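Local coordinates for leucine-rich repeat protein TpLRR (Treponema pallidum, PDB 6MLX) that is of unknown function but is a secreted, probably periplasmic protein built from leucine-rich repeats, at residues Val131-Gly143 / Leu156-Phe168. Sequence-based numbering, arbitrary orientation.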
loop_
_atom_site.group_PDB
_atom_site.type_symbol
_atom_site.label_atom_id
_atom_site.label_comp_id
_atom_site.label_asym_id
_atom_site.label_seq_id
_atom_site.Cartn_x
_atom_site.Cartn_y
_atom_site.Cartn_z
ATOM N N VAL A 131 6.104 -5.388 6.752
ATOM C CA VAL A 131 5.560 -4.037 6.632
ATOM C C VAL A 131 5.563 -3.373 8.000
ATOM O O VAL A 131 5.245 -3.989 9.025
ATOM C CB VAL A 131 4.152 -3.965 5.978
ATOM C CG1 VAL A 131 3.634 -5.308 5.595
ATOM C CG2 VAL A 131 3.141 -3.192 6.844
ATOM N N VAL A 132 5.977 -2.118 7.996
ATOM C CA VAL A 132 6.009 -1.272 9.173
ATOM C C VAL A 132 5.103 -0.096 8.879
ATOM O O VAL A 132 5.373 0.681 7.962
ATOM C CB VAL A 132 7.432 -0.799 9.494
ATOM C CG1 VAL A 132 7.403 0.225 10.617
ATOM C CG2 VAL A 132 8.307 -2.003 9.839
ATOM N N LEU A 133 4.032 0.023 9.639
ATOM C CA LEU A 133 3.100 1.118 9.439
ATOM C C LEU A 133 3.475 2.251 10.389
ATOM O O LEU A 133 3.458 2.047 11.608
ATOM C CB LEU A 133 1.671 0.656 9.675
ATOM C CG LEU A 133 1.183 -0.483 8.755
ATOM C CD1 LEU A 133 -0.139 -1.080 9.218
ATOM C CD2 LEU A 133 1.071 -0.010 7.299
ATOM N N PRO A 134 3.847 3.428 9.886
ATOM C CA PRO A 134 4.177 4.552 10.776
ATOM C C PRO A 134 2.985 4.989 11.617
ATOM O O PRO A 134 1.826 4.697 11.313
ATOM C CB PRO A 134 4.595 5.664 9.805
ATOM C CG PRO A 134 4.898 4.948 8.511
ATOM C CD PRO A 134 3.951 3.797 8.470
ATOM N N ASN A 135 3.285 5.721 12.692
ATOM C CA ASN A 135 2.222 6.173 13.583
ATOM C C ASN A 135 1.306 7.204 12.919
ATOM O O ASN A 135 0.183 7.401 13.387
ATOM C CB ASN A 135 2.825 6.724 14.880
ATOM C CG ASN A 135 3.440 5.622 15.769
ATOM O OD1 ASN A 135 3.091 4.446 15.657
ATOM N ND2 ASN A 135 4.351 6.015 16.656
ATOM N N SER A 136 1.746 7.836 11.825
ATOM C CA SER A 136 0.902 8.765 11.076
ATOM C C SER A 136 -0.303 8.082 10.434
ATOM O O SER A 136 -1.292 8.757 10.122
ATOM C CB SER A 136 1.724 9.448 9.985
ATOM O OG SER A 136 2.336 8.497 9.110
ATOM N N VAL A 137 -0.237 6.769 10.216
ATOM C CA VAL A 137 -1.293 6.060 9.501
ATOM C C VAL A 137 -2.520 5.992 10.407
ATOM O O VAL A 137 -2.522 5.289 11.421
ATOM C CB VAL A 137 -0.833 4.665 9.060
ATOM C CG1 VAL A 137 -1.961 3.935 8.339
ATOM C CG2 VAL A 137 0.407 4.777 8.165
ATOM N N LYS A 138 -3.558 6.742 10.043
ATOM C CA LYS A 138 -4.781 6.839 10.823
ATOM C C LYS A 138 -5.897 5.939 10.302
ATOM O O LYS A 138 -6.807 5.617 11.062
ATOM C CB LYS A 138 -5.292 8.292 10.837
ATOM C CG LYS A 138 -4.336 9.298 11.459
ATOM C CD LYS A 138 -4.789 10.751 11.207
ATOM C CE LYS A 138 -3.979 11.748 12.051
ATOM N NZ LYS A 138 -2.517 11.577 11.871
ATOM N N GLU A 139 -5.847 5.533 9.037
ATOM C CA GLU A 139 -6.956 4.839 8.387
ATOM C C GLU A 139 -6.404 3.709 7.525
ATOM O O GLU A 139 -5.577 3.954 6.643
ATOM C CB GLU A 139 -7.768 5.832 7.551
ATOM C CG GLU A 139 -8.915 5.256 6.754
ATOM C CD GLU A 139 -9.733 6.343 6.074
ATOM O OE1 GLU A 139 -10.541 5.989 5.198
ATOM O OE2 GLU A 139 -9.556 7.550 6.412
ATOM N N ILE A 140 -6.859 2.479 7.777
ATOM C CA ILE A 140 -6.449 1.296 7.022
ATOM C C ILE A 140 -7.696 0.516 6.623
ATOM O O ILE A 140 -8.395 -0.019 7.489
ATOM C CB ILE A 140 -5.505 0.388 7.827
ATOM C CG1 ILE A 140 -4.343 1.187 8.422
ATOM C CG2 ILE A 140 -4.986 -0.732 6.932
ATOM C CD1 ILE A 140 -3.582 0.437 9.499
ATOM N N GLY A 141 -7.940 0.405 5.315
ATOM C CA GLY A 141 -9.162 -0.193 4.823
ATOM C C GLY A 141 -9.199 -1.708 4.941
ATOM O O GLY A 141 -8.193 -2.381 5.193
ATOM N N SER A 142 -10.402 -2.245 4.738
ATOM C CA SER A 142 -10.604 -3.682 4.812
ATOM C C SER A 142 -9.792 -4.396 3.733
ATOM O O SER A 142 -9.536 -3.856 2.654
ATOM C CB SER A 142 -12.094 -4.003 4.682
ATOM O OG SER A 142 -12.549 -3.670 3.396
ATOM N N GLY A 143 -9.344 -5.612 4.056
ATOM C CA GLY A 143 -8.571 -6.410 3.121
ATOM C C GLY A 143 -7.246 -5.820 2.673
ATOM O O GLY A 143 -6.699 -6.260 1.653
ATOM N N LEU A 156 1.874 -2.379 13.582
ATOM C CA LEU A 156 0.722 -1.504 13.485
ATOM C C LEU A 156 1.068 -0.093 13.960
ATOM O O LEU A 156 2.015 0.098 14.730
ATOM C CB LEU A 156 -0.421 -2.066 14.323
ATOM C CG LEU A 156 -0.982 -3.422 13.889
ATOM C CD1 LEU A 156 -1.831 -3.989 15.007
ATOM C CD2 LEU A 156 -1.795 -3.273 12.624
ATOM N N PRO A 157 0.306 0.914 13.519
ATOM C CA PRO A 157 0.452 2.251 14.113
ATOM C C PRO A 157 0.084 2.191 15.590
ATOM O O PRO A 157 -0.801 1.438 15.999
ATOM C CB PRO A 157 -0.549 3.111 13.324
ATOM C CG PRO A 157 -0.993 2.284 12.186
ATOM C CD PRO A 157 -0.841 0.857 12.601
ATOM N N VAL A 158 0.759 3.007 16.395
ATOM C CA VAL A 158 0.574 2.941 17.844
ATOM C C VAL A 158 -0.887 3.205 18.240
ATOM O O VAL A 158 -1.414 2.572 19.159
ATOM C CB VAL A 158 1.558 3.903 18.550
ATOM C CG1 VAL A 158 1.048 5.314 18.532
ATOM C CG2 VAL A 158 1.805 3.463 19.964
ATOM N N GLY A 159 -1.571 4.107 17.555
ATOM C CA GLY A 159 -2.885 4.465 18.064
ATOM C C GLY A 159 -4.068 3.735 17.454
ATOM O O GLY A 159 -5.219 4.158 17.635
ATOM N N VAL A 160 -3.803 2.632 16.745
ATOM C CA VAL A 160 -4.813 2.051 15.860
ATOM C C VAL A 160 -6.048 1.646 16.651
ATOM O O VAL A 160 -5.962 0.973 17.683
ATOM C CB VAL A 160 -4.228 0.866 15.070
ATOM C CG1 VAL A 160 -3.578 -0.142 15.982
ATOM C CG2 VAL A 160 -5.311 0.208 14.246
ATOM N N LYS A 161 -7.219 2.060 16.163
ATOM C CA LYS A 161 -8.455 1.830 16.895
ATOM C C LYS A 161 -9.252 0.620 16.415
ATOM O O LYS A 161 -9.991 0.035 17.213
ATOM C CB LYS A 161 -9.333 3.085 16.840
ATOM C CG LYS A 161 -8.602 4.279 17.389
ATOM C CD LYS A 161 -9.531 5.338 17.872
ATOM C CE LYS A 161 -9.805 6.317 16.793
ATOM N NZ LYS A 161 -10.050 7.622 17.463
ATOM N N ASN A 162 -9.105 0.216 15.158
ATOM C CA ASN A 162 -9.815 -0.948 14.659
ATOM C C ASN A 162 -8.936 -1.681 13.660
ATOM O O ASN A 162 -8.118 -1.069 12.968
ATOM C CB ASN A 162 -11.124 -0.549 13.970
ATOM C CG ASN A 162 -10.881 0.341 12.763
ATOM O OD1 ASN A 162 -10.132 1.308 12.839
ATOM N ND2 ASN A 162 -11.511 0.008 11.638
ATOM N N LEU A 163 -9.121 -2.993 13.586
ATOM C CA LEU A 163 -8.579 -3.803 12.502
ATOM C C LEU A 163 -9.746 -4.142 11.571
ATOM O O LEU A 163 -10.657 -4.887 11.950
ATOM C CB LEU A 163 -7.890 -5.058 13.030
ATOM C CG LEU A 163 -6.733 -4.788 13.997
ATOM C CD1 LEU A 163 -6.103 -6.088 14.434
ATOM C CD2 LEU A 163 -5.693 -3.893 13.357
ATOM N N ALA A 164 -9.711 -3.594 10.361
ATOM C CA ALA A 164 -10.848 -3.647 9.453
ATOM C C ALA A 164 -11.118 -5.079 8.981
ATOM O O ALA A 164 -10.310 -5.997 9.163
ATOM C CB ALA A 164 -10.609 -2.734 8.251
ATOM N N ASP A 165 -12.276 -5.244 8.337
ATOM C CA ASP A 165 -12.719 -6.537 7.832
ATOM C C ASP A 165 -11.647 -7.196 6.969
ATOM O O ASP A 165 -11.097 -6.575 6.057
ATOM C CB ASP A 165 -13.996 -6.374 7.001
ATOM C CG ASP A 165 -15.224 -5.995 7.835
ATOM O OD1 ASP A 165 -15.177 -5.947 9.084
ATOM O OD2 ASP A 165 -16.268 -5.766 7.204
ATOM N N GLY A 166 -11.372 -8.463 7.255
ATOM C CA GLY A 166 -10.463 -9.258 6.447
ATOM C C GLY A 166 -9.086 -8.652 6.244
ATOM O O GLY A 166 -8.430 -8.934 5.237
ATOM N N LEU A 167 -8.641 -7.819 7.195
ATOM C CA LEU A 167 -7.386 -7.085 7.019
ATOM C C LEU A 167 -6.230 -8.025 6.672
ATOM O O LEU A 167 -5.470 -7.762 5.742
ATOM C CB LEU A 167 -7.064 -6.271 8.276
ATOM C CG LEU A 167 -5.763 -5.461 8.257
ATOM C CD1 LEU A 167 -5.780 -4.445 7.130
ATOM C CD2 LEU A 167 -5.559 -4.775 9.580
ATOM N N PHE A 168 -6.105 -9.141 7.390
ATOM C CA PHE A 168 -5.031 -10.107 7.158
ATOM C C PHE A 168 -5.555 -11.449 6.641
ATOM O O PHE A 168 -4.933 -12.494 6.859
ATOM C CB PHE A 168 -4.211 -10.314 8.435
ATOM C CG PHE A 168 -3.571 -9.058 8.954
ATOM C CD1 PHE A 168 -2.554 -8.431 8.235
ATOM C CD2 PHE A 168 -3.985 -8.501 10.157
ATOM C CE1 PHE A 168 -1.959 -7.276 8.715
ATOM C CE2 PHE A 168 -3.395 -7.334 10.643
ATOM C CZ PHE A 168 -2.391 -6.719 9.912
HETATM O O HOH W 1 -0.987 6.210 15.642
HETATM O O HOH W 2 -10.758 0.948 9.014
HETATM O O HOH W 3 -7.958 -1.375 9.933
#
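The flat amide of Asn135 meets Val158: CB and CG1 of the valine pack against its OD1 and CG. The same OD1 accepts the backbone N-H of Val158, with N to OD1 2.8 Å. This donor stands above the carbonyl plane, 44° out of it. CG of Asn135 lies anti to its own carbonyl carbon (chi1 -70°), and the oxygen reaches the neighbouring turn. CG of Leu167 sits over the centre of one face of the Phe168 ring. A water joins Asn135 O to Gly159 N beside the Asn135-Val158 bond. The ring of Pro157 packs against the turn 134-137. Its CB lies 3.5 Å from Pro134 O, and its CG lies 3.9 Å from Val137 CB. Its CD packs beside Leu133 CB, and Ile140 CD1 reaches the CD-CG edge of the proline, 4.2 Å from CD. Further along, Ile140 CG2 touches Leu167 CD1 at 3.8 Å. Ala164 CB lies against the backbone of Ser142, 3.6 Å from its N. Two waters bind Ile140 O, one bridging to Asn162 ND2 and the other to Ala164 N. Gly143 N donates to Asp165 O at 2.8 Å. Gly143 CA makes a CA-H...O contact with Gly166 O. The carboxylate of Asp165 turns to the next coil, where OD1 accepts the N-H of Val188. Strand 139-140 pairs with 116-117 and strand 162-163 with 185-186, while between strands 139-140 and 162-163 waters bridge from Ile140 O. Equivalent turns and strands stacked one coil apart are characteristic of the leucine-rich repeat solenoid, here of BspA type.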